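Local coordinates for protein L-asparagine oxygenase (Streptomyces coelicolor, PDB 2OG5) that catalyses the iron(II)- and 2-oxoglutarate-dependent 3-hydroxylation of L-asparagine, giving the (2S,3S)-3-hydroxyasparagine that is built into the calcium-dependent antibiotic, at residues A[180-183]-A[188-191]; A[331-336]-A[348-353]; A[176-181]-A[208-213]; A[250-255]-A[262-267]. All blocks are in the same frame, centred on the assembly; numbering follows the deposited sequence. Where two conformers were deposited one is given.

Overall arrangement
From the N terminus, contact 3 opens first: strand 176-179 carries a metal-binding histidine and meets strand 207-211 across the strand between them in their sheet, 309-313. Contact 1 starts from the same stretch, shares N180 and E181 with it, and closes its short loop at 188-191, within the span of contact 3. Contacts 4 and 2 follow in series. Contact 4 is a hairpin whose returning limb, 262-267, runs beside 177-180 and so backs the metal-binding strand. Contact 2 joins strand 326-333 to the C-terminal strand 349-350; D190 of contact 1 reaches V332 and T334 there. Contacts 2 and 4 do not touch, their nearest atoms lying about 11 Å apart.

Contact 1: residues A[180-183]-A[188-191]. With NA (sodium ion), chain B.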
loop_
_atom_site.group_PDB
_atom_site.type_symbol
_atom_site.label_atom_id
_atom_site.label_comp_id
_atom_site.label_asym_id
_atom_site.label_seq_id
_atom_site.Cartn_x
_atom_site.Cartn_y
_atom_site.Cartn_z
ATOM N N ASN A 180 -2.129 7.433 -6.209
ATOM C CA ASN A 180 -1.735 6.048 -6.453
ATOM C C ASN A 180 -0.271 5.933 -6.055
ATOM O O ASN A 180 0.512 6.854 -6.311
ATOM C CB ASN A 180 -1.883 5.674 -7.932
ATOM C CG ASN A 180 -3.330 5.682 -8.402
ATOM O OD1 ASN A 180 -3.707 6.500 -9.235
ATOM N ND2 ASN A 180 -4.140 4.761 -7.881
ATOM N N GLU A 181 0.085 4.832 -5.405
ATOM C CA GLU A 181 1.470 4.595 -5.014
ATOM C C GLU A 181 2.360 4.514 -6.250
ATOM O O GLU A 181 2.083 3.748 -7.165
ATOM C CB GLU A 181 1.577 3.297 -4.214
ATOM C CG GLU A 181 2.892 3.142 -3.479
ATOM C CD GLU A 181 3.058 4.137 -2.366
ATOM O OE1 GLU A 181 2.035 4.649 -1.865
ATOM O OE2 GLU A 181 4.216 4.448 -1.998
ATOM N N ASN A 182 3.426 5.310 -6.252
ATOM C CA ASN A 182 4.426 5.328 -7.312
ATOM C C ASN A 182 3.765 5.449 -8.680
ATOM O O ASN A 182 4.089 4.713 -9.611
ATOM C CB ASN A 182 5.351 4.090 -7.239
ATOM C CG ASN A 182 6.145 4.023 -5.930
ATOM O OD1 ASN A 182 6.625 2.950 -5.522
ATOM N ND2 ASN A 182 6.279 5.161 -5.259
ATOM N N ALA A 183 2.850 6.417 -8.791
ATOM C CA ALA A 183 2.037 6.611 -9.990
ATOM C C ALA A 183 2.874 6.746 -11.262
ATOM O O ALA A 183 2.461 6.297 -12.331
ATOM C CB ALA A 183 1.117 7.841 -9.827
ATOM N N ARG A 188 4.418 0.092 -11.044
ATOM C CA ARG A 188 3.958 0.513 -9.730
ATOM C C ARG A 188 3.190 -0.617 -9.035
ATOM O O ARG A 188 2.677 -1.525 -9.685
ATOM C CB ARG A 188 3.094 1.757 -9.862
ATOM C CG ARG A 188 1.812 1.566 -10.641
ATOM C CD ARG A 188 1.199 2.921 -10.955
ATOM N NE ARG A 188 0.118 2.829 -11.929
ATOM C CZ ARG A 188 0.283 2.751 -13.249
ATOM N NH1 ARG A 188 1.491 2.749 -13.797
ATOM N NH2 ARG A 188 -0.778 2.678 -14.041
ATOM N N PRO A 189 3.129 -0.579 -7.694
ATOM C CA PRO A 189 2.447 -1.659 -6.997
ATOM C C PRO A 189 1.039 -1.898 -7.516
ATOM O O PRO A 189 0.321 -0.943 -7.829
ATOM C CB PRO A 189 2.417 -1.152 -5.550
ATOM C CG PRO A 189 3.617 -0.291 -5.456
ATOM C CD PRO A 189 3.692 0.412 -6.764
ATOM N N ASP A 190 0.631 -3.159 -7.570
ATOM C CA ASP A 190 -0.757 -3.513 -7.868
ATOM C C ASP A 190 -1.610 -3.447 -6.613
ATOM O O ASP A 190 -2.733 -2.940 -6.662
ATOM C CB ASP A 190 -0.795 -4.872 -8.539
ATOM C CG ASP A 190 -0.043 -4.858 -9.858
ATOM O OD1 ASP A 190 -0.456 -4.116 -10.771
ATOM O OD2 ASP A 190 1.005 -5.534 -9.971
ATOM N N PHE A 191 -1.076 -3.930 -5.491
ATOM C CA PHE A 191 -1.686 -3.718 -4.170
ATOM C C PHE A 191 -0.681 -3.081 -3.232
ATOM O O PHE A 191 0.521 -3.375 -3.311
ATOM C CB PHE A 191 -2.199 -5.019 -3.541
ATOM C CG PHE A 191 -3.201 -5.744 -4.382
ATOM C CD1 PHE A 191 -4.536 -5.356 -4.403
ATOM C CD2 PHE A 191 -2.822 -6.837 -5.136
ATOM C CE1 PHE A 191 -5.450 -6.019 -5.188
ATOM C CE2 PHE A 191 -3.747 -7.515 -5.918
ATOM C CZ PHE A 191 -5.059 -7.091 -5.952
HETATM NA NA NA B . 1.290 5.921 -0.506
HETATM O O HOH W 1 3.145 6.543 -0.512
HETATM O O HOH W 2 1.405 6.689 1.378
HETATM O O HOH W 3 1.739 4.168 1.283
#
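R188 lays its side chain along the carbonyls of E181 to A183. Its CB starts closest, 3.1 Å from N182 O and 3.5 Å from E181 O, so two peptide oxygens border one methylene. CG is set against both the backbone N and the carbonyl carbon of its own residue (chi1 64°), which keeps it beside the same two oxygens; the chain then runs extended to NE, and CD has moved on to N182 O and A183 O, 3.9 Å from the latter. At the tip the guanidinium is oblique to A183 O and makes no bond across the contact; its NH1 bonds instead to H185 O, in the four-residue connection between the segments.

P189 takes the other end. Its ring carbon CD sits 3.7 Å from E181 O, and CG meets CG of E181 at 4.0 Å. CD also lies 4.1 Å from CB of N182, a residue of the L-asparagine site, and the two side chains cross at about a right angle. E181 bends at chi2 (67°), which carries its carboxylate away from the proline, and OE1 binds the sodium ion at 2.0 Å. This ion occupies the site where iron binds, with H179 and H311 as the other protein ligands. Backbone N of E181 is held by N306 OD1. The loop connects strand 176-179 to strand 191-196, with F331 of strand 326-333 and F146 of strand 142-146 packed against P189.

Contact 2: residues A[331-336]-A[348-353]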
loop_
_atom_site.group_PDB
_atom_site.type_symbol
_atom_site.label_atom_id
_atom_site.label_comp_id
_atom_site.label_asym_id
_atom_site.label_seq_id
_atom_site.Cartn_x
_atom_site.Cartn_y
_atom_site.Cartn_z
ATOM N N PHE A 331 4.474 -3.879 -0.784
ATOM C CA PHE A 331 3.871 -3.806 -2.112
ATOM C C PHE A 331 3.719 -5.188 -2.721
ATOM O O PHE A 331 4.579 -6.061 -2.533
ATOM C CB PHE A 331 4.740 -2.978 -3.046
ATOM C CG PHE A 331 5.015 -1.573 -2.567
ATOM C CD1 PHE A 331 4.021 -0.802 -1.999
ATOM C CD2 PHE A 331 6.282 -1.019 -2.707
ATOM C CE1 PHE A 331 4.270 0.489 -1.583
ATOM C CE2 PHE A 331 6.545 0.274 -2.285
ATOM C CZ PHE A 331 5.533 1.033 -1.736
ATOM N N VAL A 332 2.632 -5.385 -3.466
ATOM C CA VAL A 332 2.390 -6.619 -4.203
ATOM C C VAL A 332 2.322 -6.357 -5.696
ATOM O O VAL A 332 1.657 -5.417 -6.139
ATOM C CB VAL A 332 1.069 -7.254 -3.770
ATOM C CG1 VAL A 332 0.859 -8.596 -4.462
ATOM C CG2 VAL A 332 1.044 -7.416 -2.248
ATOM N N LEU A 333 3.023 -7.204 -6.447
ATOM C CA LEU A 333 2.953 -7.255 -7.890
ATOM C C LEU A 333 2.152 -8.500 -8.274
ATOM O O LEU A 333 2.489 -9.617 -7.886
ATOM C CB LEU A 333 4.359 -7.274 -8.503
ATOM C CG LEU A 333 5.166 -5.997 -8.222
ATOM C CD1 LEU A 333 6.659 -6.185 -8.572
ATOM C CD2 LEU A 333 4.595 -4.801 -8.959
ATOM N N THR A 334 1.059 -8.286 -9.003
ATOM C CA THR A 334 0.187 -9.388 -9.397
ATOM C C THR A 334 0.812 -10.302 -10.439
ATOM O O THR A 334 0.458 -11.470 -10.497
ATOM C CB THR A 334 -1.143 -8.865 -9.925
ATOM O OG1 THR A 334 -0.909 -7.743 -10.788
ATOM C CG2 THR A 334 -2.019 -8.439 -8.755
ATOM N N ASP A 335 1.752 -9.786 -11.229
ATOM C CA ASP A 335 2.472 -10.593 -12.208
ATOM C C ASP A 335 3.941 -10.175 -12.205
ATOM O O ASP A 335 4.371 -9.347 -13.007
ATOM C CB ASP A 335 1.859 -10.443 -13.600
ATOM C CG ASP A 335 2.439 -11.425 -14.613
ATOM O OD1 ASP A 335 3.328 -12.232 -14.267
ATOM O OD2 ASP A 335 2.000 -11.380 -15.778
ATOM N N LEU A 336 4.700 -10.759 -11.284
ATOM C CA LEU A 336 6.107 -10.401 -11.108
ATOM C C LEU A 336 6.895 -10.547 -12.401
ATOM O O LEU A 336 7.831 -9.789 -12.659
ATOM C CB LEU A 336 6.717 -11.290 -10.026
ATOM C CG LEU A 336 8.144 -10.978 -9.578
ATOM C CD1 LEU A 336 8.201 -9.632 -8.886
ATOM C CD2 LEU A 336 8.666 -12.097 -8.677
ATOM N N TYR A 348 13.547 -9.507 -6.114
ATOM C CA TYR A 348 12.312 -8.812 -5.766
ATOM C C TYR A 348 12.478 -7.294 -5.738
ATOM O O TYR A 348 11.536 -6.582 -5.394
ATOM C CB TYR A 348 11.804 -9.299 -4.410
ATOM C CG TYR A 348 11.422 -10.759 -4.409
ATOM C CD1 TYR A 348 10.176 -11.169 -4.888
ATOM C CD2 TYR A 348 12.309 -11.737 -3.975
ATOM C CE1 TYR A 348 9.824 -12.490 -4.895
ATOM C CE2 TYR A 348 11.954 -13.085 -3.984
ATOM C CZ TYR A 348 10.710 -13.452 -4.444
ATOM O OH TYR A 348 10.349 -14.776 -4.468
ATOM N N VAL A 349 13.666 -6.808 -6.098
ATOM C CA VAL A 349 13.963 -5.377 -6.046
ATOM C C VAL A 349 14.074 -4.831 -7.467
ATOM O O VAL A 349 14.939 -5.245 -8.240
ATOM C CB VAL A 349 15.267 -5.112 -5.272
ATOM C CG1 VAL A 349 15.598 -3.607 -5.249
ATOM C CG2 VAL A 349 15.171 -5.684 -3.854
ATOM N N LEU A 350 13.175 -3.903 -7.801
ATOM C CA LEU A 350 13.112 -3.308 -9.122
ATOM C C LEU A 350 14.003 -2.078 -9.187
ATOM O O LEU A 350 13.952 -1.209 -8.304
ATOM C CB LEU A 350 11.666 -2.910 -9.469
ATOM C CG LEU A 350 10.671 -4.029 -9.816
ATOM C CD1 LEU A 350 10.245 -4.816 -8.591
ATOM C CD2 LEU A 350 9.433 -3.410 -10.471
ATOM N N GLY A 351 14.832 -2.022 -10.223
ATOM C CA GLY A 351 15.652 -0.846 -10.490
ATOM C C GLY A 351 15.391 -0.372 -11.901
ATOM O O GLY A 351 14.257 -0.440 -12.387
ATOM N N ALA A 352 16.436 0.090 -12.572
ATOM C CA ALA A 352 16.300 0.640 -13.917
ATOM C C ALA A 352 16.199 -0.471 -14.951
ATOM O O ALA A 352 16.772 -1.550 -14.783
ATOM C CB ALA A 352 17.490 1.524 -14.236
ATOM N N ALA A 353 15.460 -0.208 -16.020
ATOM C CA ALA A 353 15.581 -0.999 -17.244
ATOM C C ALA A 353 16.350 -0.138 -18.240
ATOM O O ALA A 353 16.698 1.002 -17.921
ATOM C CB ALA A 353 14.212 -1.360 -17.786
#
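The ring of Y348 is met obliquely by one methyl group of L336: CD2 stands 4.0 Å from CE1 and 4.2 Å from CD1, so it reaches the CD1-CE1 side of the ring. The two side chains cross at about a right angle. L336 gets there with CG anti to its backbone N (chi1 -173°), and the closest approach on the tyrosine is made by the far part of the ring, at CE1. The phenol oxygen is taken up outside this pair, by a hydrogen bond with R73 NH2.

The second touch is purely aliphatic. L333 and L350 reach toward each other tip to tip, CD1 to CD1 at 3.8 Å, both buried. F146 of strand 142-146 also packs on L350, and L336 leans on D142 of the same strand.

No hydrogen bond crosses between 331-336 and 348-353. Each is tied by its backbone to strand 142-146: L333 bonds with D142, and Y348 with A145. Strand 142-146 thus lies between 326-333, its antiparallel neighbour, and 349-350, its parallel one, in the large mixed sheet of the jelly-roll fold.

Contact 3: residues A[176-181]-A[208-213]; sequences LTFHNE and RTACVR. With NA (sodium ion), chain B.
R208 opens the second segment by packing on F178. Its CB lies 3.7 Å from CE1 of the ring, and the chain then turns back at chi3 (78°), bringing the guanidinium to the CZ end of the ring: F178 CZ sits over one face of the guanidinium, 3.6 Å from NH1. The two planes are 48° apart, so the groups are tilted against each other and not stacked flat. D288 forms a salt bridge with NH1, and T293 OG1 bonds to NE, which helps fix where the guanidinium lies.

T209 points away from strand 176-179 and bonds through OG1 to H294. A210 turns back toward it, its CB 4.2 Å from F178 CE1; F287 of helix 274-290 also packs on A210. C211 is the N-cap of the helix that begins at V212: SG accepts from R213 N at 3.5 Å. R213 then leaves for D259, with which its NE forms a salt bridge.

Next to F178 in the first segment, H179 directs its imidazole to the metal. ND1 donates to T177 O at 2.9 Å, nearly straight (169°) and close to the ring plane, which holds the ring's rotation and leaves NE2 to bind sodium at 2.4 Å. Three waters complete the coordination with E181 and H311. H179, E181 and H311 make the HxE...H facial triad of iron(II)/2-oxoglutarate oxygenases; H179 and H311 lie on neighbouring strands of the four-stranded sheet of the jelly roll, E181 in the loop just after the first.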
loop_
_atom_site.group_PDB
_atom_site.type_symbol
_atom_site.label_atom_id
_atom_site.label_comp_id
_atom_site.label_asym_id
_atom_site.label_seq_id
_atom_site.Cartn_x
_atom_site.Cartn_y
_atom_site.Cartn_z
ATOM N N LEU A 176 -1.537 14.035 3.945
ATOM C CA LEU A 176 -0.926 13.325 2.834
ATOM C C LEU A 176 -1.958 13.273 1.717
ATOM O O LEU A 176 -2.994 12.616 1.845
ATOM C CB LEU A 176 -0.544 11.916 3.262
ATOM C CG LEU A 176 0.071 11.015 2.197
ATOM C CD1 LEU A 176 1.428 11.552 1.745
ATOM C CD2 LEU A 176 0.204 9.587 2.705
ATOM N N THR A 177 -1.680 13.988 0.630
ATOM C CA THR A 177 -2.639 14.157 -0.466
ATOM C C THR A 177 -2.850 12.848 -1.236
ATOM O O THR A 177 -1.922 12.040 -1.371
ATOM C CB THR A 177 -2.210 15.307 -1.440
ATOM O OG1 THR A 177 -2.945 15.225 -2.665
ATOM C CG2 THR A 177 -0.747 15.245 -1.769
ATOM N N PHE A 178 -4.070 12.659 -1.745
ATOM C CA PHE A 178 -4.450 11.437 -2.464
ATOM C C PHE A 178 -3.528 11.123 -3.628
ATOM O O PHE A 178 -3.199 12.000 -4.429
ATOM C CB PHE A 178 -5.882 11.537 -3.004
ATOM C CG PHE A 178 -6.942 11.404 -1.944
ATOM C CD1 PHE A 178 -7.129 10.211 -1.253
ATOM C CD2 PHE A 178 -7.779 12.477 -1.657
ATOM C CE1 PHE A 178 -8.122 10.102 -0.278
ATOM C CE2 PHE A 178 -8.771 12.368 -0.687
ATOM C CZ PHE A 178 -8.946 11.183 -0.009
ATOM N N HIS A 179 -3.151 9.849 -3.732
ATOM C CA HIS A 179 -2.296 9.386 -4.812
ATOM C C HIS A 179 -2.389 7.878 -4.982
ATOM O O HIS A 179 -2.680 7.144 -4.035
ATOM C CB HIS A 179 -0.835 9.766 -4.541
ATOM C CG HIS A 179 -0.268 9.144 -3.302
ATOM N ND1 HIS A 179 -0.549 9.609 -2.033
ATOM C CD2 HIS A 179 0.554 8.081 -3.136
ATOM C CE1 HIS A 179 0.075 8.858 -1.143
ATOM N NE2 HIS A 179 0.752 7.923 -1.786
ATOM N N ASN A 180 -2.129 7.433 -6.209
ATOM C CA ASN A 180 -1.735 6.048 -6.453
ATOM C C ASN A 180 -0.271 5.933 -6.055
ATOM O O ASN A 180 0.512 6.854 -6.311
ATOM C CB ASN A 180 -1.883 5.674 -7.932
ATOM C CG ASN A 180 -3.330 5.682 -8.402
ATOM O OD1 ASN A 180 -3.707 6.500 -9.235
ATOM N ND2 ASN A 180 -4.140 4.761 -7.881
ATOM N N GLU A 181 0.085 4.832 -5.405
ATOM C CA GLU A 181 1.470 4.595 -5.014
ATOM C C GLU A 181 2.360 4.514 -6.250
ATOM O O GLU A 181 2.083 3.748 -7.165
ATOM C CB GLU A 181 1.577 3.297 -4.214
ATOM C CG GLU A 181 2.892 3.142 -3.479
ATOM C CD GLU A 181 3.058 4.137 -2.366
ATOM O OE1 GLU A 181 2.035 4.649 -1.865
ATOM O OE2 GLU A 181 4.216 4.448 -1.998
ATOM N N ARG A 208 -6.963 7.283 4.449
ATOM C CA ARG A 208 -8.089 7.602 3.577
ATOM C C ARG A 208 -7.912 6.875 2.254
ATOM O O ARG A 208 -6.829 6.928 1.663
ATOM C CB ARG A 208 -8.186 9.107 3.324
ATOM C CG ARG A 208 -8.325 9.968 4.593
ATOM C CD ARG A 208 -8.860 11.348 4.234
ATOM N NE ARG A 208 -10.305 11.336 3.995
ATOM C CZ ARG A 208 -10.963 12.240 3.265
ATOM N NH1 ARG A 208 -10.326 13.234 2.664
ATOM N NH2 ARG A 208 -12.275 12.152 3.133
ATOM N N THR A 209 -8.955 6.184 1.800
ATOM C CA THR A 209 -8.923 5.514 0.485
ATOM C C THR A 209 -10.115 5.972 -0.352
ATOM O O THR A 209 -11.222 6.081 0.160
ATOM C CB THR A 209 -8.920 3.971 0.625
ATOM O OG1 THR A 209 -10.108 3.528 1.284
ATOM C CG2 THR A 209 -7.698 3.511 1.422
ATOM N N ALA A 210 -9.885 6.257 -1.633
ATOM C CA ALA A 210 -10.971 6.658 -2.535
ATOM C C ALA A 210 -10.855 5.936 -3.871
ATOM O O ALA A 210 -9.807 5.959 -4.505
ATOM C CB ALA A 210 -10.951 8.150 -2.751
ATOM N N CYS A 211 -11.948 5.314 -4.294
ATOM C CA CYS A 211 -11.944 4.451 -5.470
ATOM C C CYS A 211 -12.580 5.147 -6.651
ATOM O O CYS A 211 -13.641 5.779 -6.518
ATOM C CB CYS A 211 -12.682 3.154 -5.148
ATOM S SG CYS A 211 -12.606 1.879 -6.426
ATOM N N VAL A 212 -11.941 5.023 -7.809
ATOM C CA VAL A 212 -12.485 5.575 -9.054
ATOM C C VAL A 212 -13.894 5.036 -9.347
ATOM O O VAL A 212 -14.692 5.721 -9.995
ATOM C CB VAL A 212 -11.554 5.308 -10.260
ATOM C CG1 VAL A 212 -11.531 3.832 -10.626
ATOM C CG2 VAL A 212 -11.969 6.161 -11.469
ATOM N N ARG A 213 -14.220 3.843 -8.848
ATOM C CA ARG A 213 -15.569 3.267 -9.032
ATOM C C ARG A 213 -16.680 4.069 -8.346
ATOM O O ARG A 213 -17.818 4.097 -8.832
ATOM C CB ARG A 213 -15.624 1.816 -8.540
ATOM C CG ARG A 213 -14.768 0.876 -9.366
ATOM C CD ARG A 213 -14.706 -0.538 -8.812
ATOM N NE ARG A 213 -13.909 -1.345 -9.730
ATOM C CZ ARG A 213 -13.032 -2.287 -9.378
ATOM N NH1 ARG A 213 -12.823 -2.602 -8.117
ATOM N NH2 ARG A 213 -12.356 -2.924 -10.317
HETATM NA NA NA B . 1.290 5.921 -0.506
HETATM O O HOH W 1 3.145 6.543 -0.512
HETATM O O HOH W 2 1.405 6.689 1.378
HETATM O O HOH W 3 1.739 4.168 1.283
#

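Contact 4: residues A[250-255]-A[262-267]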
loop_
_atom_site.group_PDB
_atom_site.type_symbol
_atom_site.label_atom_id
_atom_site.label_comp_id
_atom_site.label_asym_id
_atom_site.label_seq_id
_atom_site.Cartn_x
_atom_site.Cartn_y
_atom_site.Cartn_z
ATOM N N ALA A 250 0.339 11.924 -20.346
ATOM C CA ALA A 250 -0.472 10.719 -20.478
ATOM C C ALA A 250 -1.806 10.915 -19.778
ATOM O O ALA A 250 -1.945 11.841 -18.985
ATOM C CB ALA A 250 0.266 9.534 -19.877
ATOM N N PRO A 251 -2.793 10.051 -20.066
ATOM C CA PRO A 251 -4.082 10.133 -19.387
ATOM C C PRO A 251 -4.039 9.696 -17.932
ATOM O O PRO A 251 -3.125 8.977 -17.521
ATOM C CB PRO A 251 -4.967 9.159 -20.183
ATOM C CG PRO A 251 -4.228 8.894 -21.450
ATOM C CD PRO A 251 -2.790 8.972 -21.069
ATOM N N VAL A 252 -5.047 10.130 -17.185
ATOM C CA VAL A 252 -5.263 9.672 -15.819
ATOM C C VAL A 252 -6.072 8.377 -15.831
ATOM O O VAL A 252 -5.750 7.446 -15.098
ATOM C CB VAL A 252 -5.960 10.750 -14.973
ATOM C CG1 VAL A 252 -6.577 10.159 -13.708
ATOM C CG2 VAL A 252 -4.963 11.857 -14.617
ATOM N N LEU A 253 -7.101 8.299 -16.673
ATOM C CA LEU A 253 -7.922 7.096 -16.772
ATOM C C LEU A 253 -7.355 6.145 -17.814
ATOM O O LEU A 253 -6.872 6.582 -18.856
ATOM C CB LEU A 253 -9.380 7.451 -17.097
ATOM C CG LEU A 253 -10.140 8.231 -16.019
ATOM C CD1 LEU A 253 -11.515 8.668 -16.523
ATOM C CD2 LEU A 253 -10.287 7.425 -14.722
ATOM N N LEU A 254 -7.431 4.852 -17.509
ATOM C CA LEU A 254 -6.829 3.783 -18.313
ATOM C C LEU A 254 -7.798 2.621 -18.460
ATOM O O LEU A 254 -8.560 2.313 -17.539
ATOM C CB LEU A 254 -5.554 3.251 -17.630
ATOM C CG LEU A 254 -4.460 4.268 -17.283
ATOM C CD1 LEU A 254 -3.483 3.693 -16.280
ATOM C CD2 LEU A 254 -3.761 4.705 -18.563
ATOM N N GLY A 255 -7.775 1.968 -19.616
ATOM C CA GLY A 255 -8.521 0.722 -19.793
ATOM C C GLY A 255 -9.980 0.887 -20.188
ATOM O O GLY A 255 -10.305 1.637 -21.114
ATOM N N LEU A 262 -6.841 3.835 -12.868
ATOM C CA LEU A 262 -6.312 5.201 -12.938
ATOM C C LEU A 262 -4.872 5.315 -12.465
ATOM O O LEU A 262 -4.339 4.415 -11.818
ATOM C CB LEU A 262 -7.208 6.191 -12.197
ATOM C CG LEU A 262 -7.021 6.372 -10.698
ATOM C CD1 LEU A 262 -7.919 7.526 -10.248
ATOM C CD2 LEU A 262 -7.343 5.078 -9.943
ATOM N N ARG A 263 -4.257 6.433 -12.821
ATOM C CA ARG A 263 -2.870 6.710 -12.501
ATOM C C ARG A 263 -2.770 8.207 -12.218
ATOM O O ARG A 263 -2.806 9.025 -13.146
ATOM C CB ARG A 263 -1.992 6.296 -13.680
ATOM C CG ARG A 263 -0.514 6.439 -13.452
ATOM C CD ARG A 263 0.259 5.825 -14.602
ATOM N NE ARG A 263 0.431 6.756 -15.699
ATOM C CZ ARG A 263 1.556 7.426 -15.969
ATOM N NH1 ARG A 263 2.642 7.313 -15.208
ATOM N NH2 ARG A 263 1.592 8.231 -17.016
ATOM N N VAL A 264 -2.697 8.570 -10.940
ATOM C CA VAL A 264 -2.659 9.976 -10.561
ATOM C C VAL A 264 -2.003 10.165 -9.199
ATOM O O VAL A 264 -2.076 9.294 -8.335
ATOM C CB VAL A 264 -4.090 10.595 -10.554
ATOM C CG1 VAL A 264 -4.917 10.085 -9.376
ATOM C CG2 VAL A 264 -4.037 12.135 -10.572
ATOM N N ASP A 265 -1.346 11.309 -9.036
ATOM C CA ASP A 265 -0.829 11.730 -7.736
ATOM C C ASP A 265 -1.176 13.199 -7.622
ATOM O O ASP A 265 -0.659 14.000 -8.390
ATOM C CB ASP A 265 0.682 11.499 -7.678
ATOM C CG ASP A 265 1.286 11.849 -6.335
ATOM O OD1 ASP A 265 0.840 12.827 -5.715
ATOM O OD2 ASP A 265 2.221 11.141 -5.908
ATOM N N LEU A 266 -2.085 13.552 -6.715
ATOM C CA LEU A 266 -2.572 14.937 -6.667
ATOM C C LEU A 266 -1.491 15.925 -6.221
ATOM O O LEU A 266 -1.645 17.128 -6.426
ATOM C CB LEU A 266 -3.859 15.057 -5.845
ATOM C CG LEU A 266 -5.088 14.490 -6.574
ATOM C CD1 LEU A 266 -6.261 14.400 -5.634
ATOM C CD2 LEU A 266 -5.459 15.330 -7.782
ATOM N N ALA A 267 -0.388 15.423 -5.669
ATOM C CA ALA A 267 0.765 16.256 -5.322
ATOM C C ALA A 267 1.749 16.409 -6.476
ATOM O O ALA A 267 2.304 17.491 -6.669
ATOM C CB ALA A 267 1.486 15.697 -4.101
HETATM O O HOH W 4 -1.425 9.581 -15.462
HETATM O O HOH W 5 -1.188 7.052 -18.114
#
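V252 and V264 pack obliquely across the base of a beta hairpin formed by strands 253-255 and 260-262, CG1 of V252 lying 4.0 Å from CB of V264. The antiparallel pairing places L253 and L262 as a non-hydrogen-bonded pair with both side chains on one face; the branch end of L253 comes to the root of L262, CD2 touching CB at 4.2 Å. That face looks to the interior, where W228 and L227 meet L253 and F287 of helix 274-290 meets L262.

L254 turns to R263 instead, its CD1 packed against the arginine's CB. R263 starts with CG anti to the backbone N (chi1 -176°) and bends at chi3, which carries its guanidinium to A250. The methyl of A250 lies at the guanidinium edge, near its plane, 3.4 Å from NH2. NH1 is bonded to A183 O, in the loop that bears the metal-binding E181.

One backbone hydrogen bond joins the limbs here. V252 O accepts it from R263 N at 2.9 Å, and is also approached by CA of L262. Two waters add to this: one donates to both P251 O and R263 O, and the other donates to P251 O, 2.8 Å away, while accepting from R263 NE.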